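Local coordinates for pantothenate synthetase (Francisella tularensis subsp. tularensis, PDB 3N8H), which probably catalyses the ATP-dependent condensation of pantoate with beta-alanine to pantothenate through a pantoyl-adenylate intermediate, at residues G33-G38 and Q82-L87; N37-L42 and L187-K192. All blocks are in the same frame, centred on the assembly; numbering follows the deposited sequence.

Contact 1 of 2, residues G33-G38 and Q82-L87. With AMP (adenosine monophosphate), chain D.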
loop_
_atom_site.group_PDB
_atom_site.type_symbol
_atom_site.label_atom_id
_atom_site.label_comp_id
_atom_site.label_asym_id
_atom_site.label_seq_id
_atom_site.Cartn_x
_atom_site.Cartn_y
_atom_site.Cartn_z
ATOM N N GLY A 33 7.961 14.244 15.865
ATOM C CA GLY A 33 8.353 14.736 17.180
ATOM C C GLY A 33 9.252 15.962 17.099
ATOM O O GLY A 33 9.408 16.540 16.019
ATOM N N ALA A 34 9.838 16.361 18.236
ATOM C CA ALA A 34 10.717 17.553 18.295
ATOM C C ALA A 34 9.990 18.787 17.749
ATOM O O ALA A 34 10.454 19.463 16.819
ATOM C CB ALA A 34 12.023 17.302 17.545
ATOM N N LEU A 35 8.844 19.069 18.358
ATOM C CA LEU A 35 7.849 19.980 17.813
ATOM C C LEU A 35 8.256 21.453 17.802
ATOM O O LEU A 35 8.715 22.001 18.794
ATOM C CB LEU A 35 6.553 19.840 18.601
ATOM C CG LEU A 35 5.970 18.437 18.594
ATOM C CD1 LEU A 35 4.780 18.353 19.550
ATOM C CD2 LEU A 35 5.576 18.059 17.180
ATOM N N HIS A 36 8.045 22.102 16.671
ATOM C CA HIS A 36 8.311 23.509 16.572
ATOM C C HIS A 36 7.059 24.264 16.090
ATOM O O HIS A 36 5.976 23.683 15.881
ATOM C CB HIS A 36 9.480 23.731 15.626
ATOM C CG HIS A 36 9.308 23.048 14.307
ATOM N ND1 HIS A 36 8.336 23.420 13.398
ATOM C CD2 HIS A 36 9.977 22.013 13.742
ATOM C CE1 HIS A 36 8.423 22.648 12.330
ATOM N NE2 HIS A 36 9.414 21.787 12.510
ATOM N N ASN A 37 7.206 25.578 15.966
ATOM C CA ASN A 37 6.107 26.433 15.554
ATOM C C ASN A 37 5.495 26.022 14.209
ATOM O O ASN A 37 4.306 26.272 13.954
ATOM C CB ASN A 37 6.543 27.901 15.574
ATOM C CG ASN A 37 6.581 28.477 16.982
ATOM O OD1 ASN A 37 6.013 27.913 17.911
ATOM N ND2 ASN A 37 7.234 29.618 17.140
ATOM N N GLY A 38 6.296 25.384 13.357
ATOM C CA GLY A 38 5.774 24.793 12.138
ATOM C C GLY A 38 4.686 23.800 12.508
ATOM O O GLY A 38 3.527 23.927 12.099
ATOM N N GLN A 82 4.591 18.230 26.707
ATOM C CA GLN A 82 4.213 19.526 27.298
ATOM C C GLN A 82 3.592 20.501 26.279
ATOM O O GLN A 82 2.596 21.185 26.579
ATOM C CB GLN A 82 5.405 20.196 27.987
ATOM C CG GLN A 82 5.738 19.648 29.361
ATOM C CD GLN A 82 6.878 20.426 29.993
ATOM O OE1 GLN A 82 7.822 20.814 29.304
ATOM N NE2 GLN A 82 6.787 20.677 31.307
ATOM N N ILE A 83 4.191 20.572 25.089
ATOM C CA ILE A 83 3.664 21.423 24.027
ATOM C C ILE A 83 2.232 21.042 23.644
ATOM O O ILE A 83 1.334 21.891 23.599
ATOM C CB ILE A 83 4.554 21.354 22.784
ATOM C CG1 ILE A 83 5.812 22.194 23.010
ATOM C CG2 ILE A 83 3.808 21.874 21.571
ATOM C CD1 ILE A 83 7.072 21.495 22.638
ATOM N N LEU A 84 2.026 19.753 23.386
ATOM C CA LEU A 84 0.735 19.245 22.957
ATOM C C LEU A 84 -0.344 19.466 24.006
ATOM O O LEU A 84 -1.461 19.901 23.699
ATOM C CB LEU A 84 0.863 17.765 22.621
ATOM C CG LEU A 84 1.744 17.532 21.388
ATOM C CD1 LEU A 84 2.022 16.054 21.199
ATOM C CD2 LEU A 84 1.075 18.131 20.148
ATOM N N ALA A 85 -0.019 19.139 25.243
ATOM C CA ALA A 85 -0.923 19.414 26.352
ATOM C C ALA A 85 -1.348 20.898 26.471
ATOM O O ALA A 85 -2.509 21.191 26.776
ATOM C CB ALA A 85 -0.329 18.897 27.660
ATOM N N SER A 86 -0.431 21.837 26.227
ATOM C CA SER A 86 -0.793 23.259 26.308
ATOM C C SER A 86 -1.619 23.711 25.101
ATOM O O SER A 86 -2.228 24.790 25.108
ATOM C CB SER A 86 0.451 24.155 26.485
ATOM O OG SER A 86 1.349 24.027 25.398
ATOM N N LEU A 87 -1.610 22.881 24.061
ATOM C CA LEU A 87 -2.416 23.103 22.869
ATOM C C LEU A 87 -3.761 22.387 22.953
ATOM O O LEU A 87 -4.543 22.397 21.995
ATOM C CB LEU A 87 -1.641 22.646 21.626
ATOM C CG LEU A 87 -0.495 23.592 21.237
ATOM C CD1 LEU A 87 0.383 23.014 20.135
ATOM C CD2 LEU A 87 -1.046 24.982 20.850
HETATM P P AMP D . 8.121 16.411 10.162
HETATM O O1P AMP D . 7.867 16.250 11.658
HETATM O O2P AMP D . 9.251 17.315 9.772
HETATM O O3P AMP D . 8.134 15.119 9.430
HETATM O "O5'" AMP D . 6.853 17.303 9.686
HETATM C "C5'" AMP D . 5.514 17.011 10.088
HETATM C "C4'" AMP D . 4.544 17.905 9.355
HETATM O "O4'" AMP D . 4.834 19.298 9.697
HETATM C "C3'" AMP D . 4.624 17.800 7.821
HETATM O "O3'" AMP D . 3.317 17.995 7.254
HETATM C "C2'" AMP D . 5.519 18.981 7.468
HETATM O "O2'" AMP D . 5.423 19.459 6.136
HETATM C "C1'" AMP D . 5.068 20.016 8.495
HETATM N N9 AMP D . 6.055 21.085 8.687
HETATM C C8 AMP D . 7.372 20.912 8.946
HETATM N N7 AMP D . 8.003 22.117 9.026
HETATM C C5 AMP D . 7.077 23.079 8.785
HETATM C C6 AMP D . 7.081 24.556 8.719
HETATM N N6 AMP D . 8.230 25.224 8.911
HETATM N N1 AMP D . 5.930 25.202 8.458
HETATM C C2 AMP D . 4.792 24.500 8.240
HETATM N N3 AMP D . 4.708 23.153 8.291
HETATM C C4 AMP D . 5.802 22.394 8.560
#

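Contact 2 of 2, residues N37-L42 and L187-K192. With AMP (adenosine monophosphate), chain D; PRO (proline), chain C.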
loop_
_atom_site.group_PDB
_atom_site.type_symbol
_atom_site.label_atom_id
_atom_site.label_comp_id
_atom_site.label_asym_id
_atom_site.label_seq_id
_atom_site.Cartn_x
_atom_site.Cartn_y
_atom_site.Cartn_z
ATOM N N ASN A 37 7.206 25.578 15.966
ATOM C CA ASN A 37 6.107 26.433 15.554
ATOM C C ASN A 37 5.495 26.022 14.209
ATOM O O ASN A 37 4.306 26.272 13.954
ATOM C CB ASN A 37 6.543 27.901 15.574
ATOM C CG ASN A 37 6.581 28.477 16.982
ATOM O OD1 ASN A 37 6.013 27.913 17.911
ATOM N ND2 ASN A 37 7.234 29.618 17.140
ATOM N N GLY A 38 6.296 25.384 13.357
ATOM C CA GLY A 38 5.774 24.793 12.138
ATOM C C GLY A 38 4.686 23.800 12.508
ATOM O O GLY A 38 3.527 23.927 12.099
ATOM N N HIS A 39 5.046 22.806 13.308
ATOM C CA HIS A 39 4.058 21.822 13.739
ATOM C C HIS A 39 2.901 22.488 14.462
ATOM O O HIS A 39 1.736 22.086 14.328
ATOM C CB HIS A 39 4.674 20.798 14.683
ATOM C CG HIS A 39 5.819 20.032 14.097
ATOM N ND1 HIS A 39 7.106 20.137 14.583
ATOM C CD2 HIS A 39 5.871 19.139 13.075
ATOM C CE1 HIS A 39 7.899 19.332 13.891
ATOM N NE2 HIS A 39 7.173 18.714 12.976
ATOM N N ILE A 40 3.224 23.493 15.266
ATOM C CA ILE A 40 2.208 24.094 16.100
ATOM C C ILE A 40 1.125 24.765 15.251
ATOM O O ILE A 40 -0.057 24.742 15.607
ATOM C CB ILE A 40 2.826 25.096 17.073
ATOM C CG1 ILE A 40 3.671 24.349 18.114
ATOM C CG2 ILE A 40 1.740 25.918 17.756
ATOM C CD1 ILE A 40 4.406 25.294 19.102
ATOM N N SER A 41 1.520 25.307 14.092
ATOM C CA SER A 41 0.544 26.002 13.263
ATOM C C SER A 41 -0.418 24.983 12.696
ATOM O O SER A 41 -1.616 25.244 12.594
ATOM C CB SER A 41 1.207 26.816 12.154
ATOM O OG SER A 41 1.913 25.976 11.267
ATOM N N LEU A 42 0.097 23.809 12.336
ATOM C CA LEU A 42 -0.782 22.753 11.832
ATOM C C LEU A 42 -1.776 22.324 12.915
ATOM O O LEU A 42 -2.980 22.148 12.663
ATOM C CB LEU A 42 0.008 21.550 11.329
ATOM C CG LEU A 42 0.500 21.547 9.867
ATOM C CD1 LEU A 42 1.276 22.805 9.515
ATOM C CD2 LEU A 42 1.355 20.326 9.602
ATOM N N LEU A 187 11.161 26.907 9.620
ATOM C CA LEU A 187 11.279 26.107 10.839
ATOM C C LEU A 187 11.358 24.615 10.482
ATOM O O LEU A 187 10.635 24.131 9.599
ATOM C CB LEU A 187 10.109 26.401 11.772
ATOM C CG LEU A 187 10.129 27.866 12.208
ATOM C CD1 LEU A 187 8.846 28.202 12.928
ATOM C CD2 LEU A 187 11.365 28.107 13.080
ATOM N N SER A 188 12.270 23.896 11.139
ATOM C CA SER A 188 12.466 22.461 10.899
ATOM C C SER A 188 13.093 21.806 12.135
ATOM O O SER A 188 13.917 22.431 12.800
ATOM C CB SER A 188 13.392 22.269 9.701
ATOM O OG SER A 188 13.172 21.015 9.087
ATOM N N SER A 189 12.723 20.558 12.426
ATOM C CA SER A 189 13.249 19.857 13.603
ATOM C C SER A 189 14.769 19.705 13.558
ATOM O O SER A 189 15.443 19.856 14.574
ATOM C CB SER A 189 12.581 18.481 13.789
ATOM O OG SER A 189 11.185 18.633 14.016
ATOM N N ARG A 190 15.302 19.402 12.376
ATOM C CA ARG A 190 16.744 19.247 12.214
ATOM C C ARG A 190 17.506 20.543 12.535
ATOM O O ARG A 190 18.713 20.507 12.820
ATOM C CB ARG A 190 17.085 18.735 10.802
ATOM C CG ARG A 190 16.864 17.226 10.608
ATOM C CD ARG A 190 17.258 16.793 9.172
ATOM N NE ARG A 190 16.888 15.411 8.870
ATOM C CZ ARG A 190 15.693 15.045 8.406
ATOM N NH1 ARG A 190 14.760 15.961 8.183
ATOM N NH2 ARG A 190 15.425 13.769 8.158
ATOM N N ASN A 191 16.805 21.682 12.494
ATOM C CA ASN A 191 17.405 22.957 12.884
ATOM C C ASN A 191 17.993 22.873 14.298
ATOM O O ASN A 191 18.905 23.634 14.642
ATOM C CB ASN A 191 16.374 24.111 12.875
ATOM C CG ASN A 191 15.993 24.585 11.472
ATOM O OD1 ASN A 191 16.350 23.970 10.466
ATOM N ND2 ASN A 191 15.252 25.691 11.412
ATOM N N LYS A 192 17.432 21.993 15.135
ATOM C CA LYS A 192 17.895 21.901 16.527
ATOM C C LYS A 192 19.316 21.342 16.578
ATOM O O LYS A 192 19.987 21.436 17.597
ATOM C CB LYS A 192 16.944 21.064 17.396
ATOM C CG LYS A 192 15.561 21.700 17.572
ATOM C CD LYS A 192 14.451 20.660 17.621
ATOM C CE LYS A 192 13.102 21.281 17.262
ATOM N NZ LYS A 192 12.126 21.100 18.357
HETATM P P AMP D . 8.121 16.411 10.162
HETATM O O1P AMP D . 7.867 16.250 11.658
HETATM O O2P AMP D . 9.251 17.315 9.772
HETATM O O3P AMP D . 8.134 15.119 9.430
HETATM O "O5'" AMP D . 6.853 17.303 9.686
HETATM C "C5'" AMP D . 5.514 17.011 10.088
HETATM C "C4'" AMP D . 4.544 17.905 9.355
HETATM O "O4'" AMP D . 4.834 19.298 9.697
HETATM C "C3'" AMP D . 4.624 17.800 7.821
HETATM O "O3'" AMP D . 3.317 17.995 7.254
HETATM C "C2'" AMP D . 5.519 18.981 7.468
HETATM O "O2'" AMP D . 5.423 19.459 6.136
HETATM C "C1'" AMP D . 5.068 20.016 8.495
HETATM N N9 AMP D . 6.055 21.085 8.687
HETATM C C8 AMP D . 7.372 20.912 8.946
HETATM N N7 AMP D . 8.003 22.117 9.026
HETATM C C5 AMP D . 7.077 23.079 8.785
HETATM C C6 AMP D . 7.081 24.556 8.719
HETATM N N6 AMP D . 8.230 25.224 8.911
HETATM N N1 AMP D . 5.930 25.202 8.458
HETATM C C2 AMP D . 4.792 24.500 8.240
HETATM N N3 AMP D . 4.708 23.153 8.291
HETATM C C4 AMP D . 5.802 22.394 8.560
HETATM N N PRO C . 10.355 15.273 7.372
HETATM C CA PRO C . 10.409 13.879 6.941
HETATM C C PRO C . 11.852 13.372 6.961
HETATM O O PRO C . 12.773 14.176 7.155
HETATM C CB PRO C . 9.883 13.946 5.507
HETATM C CG PRO C . 8.937 15.101 5.523
HETATM C CD PRO C . 9.520 16.103 6.487
#

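Contact 1 of 2, residues G33-G38 and Q82-L87
L35 and L84 meet through one methyl group: CD1 of L35 lies 3.6 Å from CG of L84, and it comes within 4.0 Å of both L84 CD1 and L84 CD2. It presses on the fork of the leucine, and the two side chains cross at about a right angle. With CG of L35 anti to its carbonyl carbon (chi1 -59°) and chi2 extended (173°), CD1 is carried out toward helix 77-86. I83 adds a looser touch, its CG2 branch standing 4.2 Å from L35 CD1. No hydrogen bond spans the segments. L35 belongs to the loop between strand 26-31 and helix 37-49; H36 at the end of this loop and N37, G38 and H39 in the first helical turn make up the HIGH-type motif, in keeping with the nucleotide-binding HUP clan. H36 is the N-cap, its CB directed away from 82-87; its ND1 accepts a weak, bent bond from G38 N (122°), while CE1 approaches N7 of AMP at 3.4 Å, near the ring plane. The L84 side is buried, with V55, I57 and I43 also packing on it. I83 is partly exposed, as is fully S86, whose OG donates to I83 O at 2.8 Å.

Contact 2 of 2, residues N37-L42 and L187-K192
N37 starts the contact with its CB, 3.5 Å from the CD1 branch of L187; the residue as a whole is exposed, and its ND2 makes a weak hydrogen bond to a glycerol. At G38 the same L187 methyl lies 3.8 Å from the backbone N, and the adenine of AMP rests against the glycine, its C6 3.7 Å from G38 CA, with no side chain between the base and the first turn of helix 37-49. H39 is the predicted proton donor. Its CG lies beside the backbone N (chi1 -59°), a setting from which the ring reaches the phosphate: NE2 donates to O1P of AMP at 2.9 Å and 155°. Beside that bond, S189 OG sits in the plane of the H39 ring, 3.4 Å from CE1, although its hydrogen-bond partner is A34 O. H39 ND1 pairs with H36 N, so that both ring nitrogens are engaged. L42 closes the walk with CD1 at the N3 edge of the adenine, 3.7 Å from N3, and CD2 by the ribose O4'. From the facing segment, L187 O takes a nearly straight bond (169°) from N6 of AMP, and R190 grips O of the bound proline with both NH1 and NH2, the latter also salt-bridged to D69. The two segments share no hydrogen bond; several polar groups turn to bound ligands instead, L187 O to the adenine amino group, H39 to the phosphate and R190 to the proline, consistent with selection of adenine and positioning of the phosphate.

How the contacts relate
Both contacts are largely buried, and both draw on the start of helix 37-49, sharing N37 and G38. They differ in chemistry. Contact 1 is a small apolar junction, its centre about 14 Å from the centre of the chain, joining the loop ahead of that helix to helix 77-86. The centre of contact 2 lies about 9 Å from the chain centre, where the segments flank AMP and much of the polar chemistry passes through bound groups. The centres of the two contacts are about 9 Å apart and they touch directly: A34 O lies 2.8 Å from K192 NZ, a weak hydrogen bond, and H36 CD2 packs 3.4 Å from S189 N. The loop 33-36 thus has hydrophobic packing at L35 and faces the nucleotide site at H36.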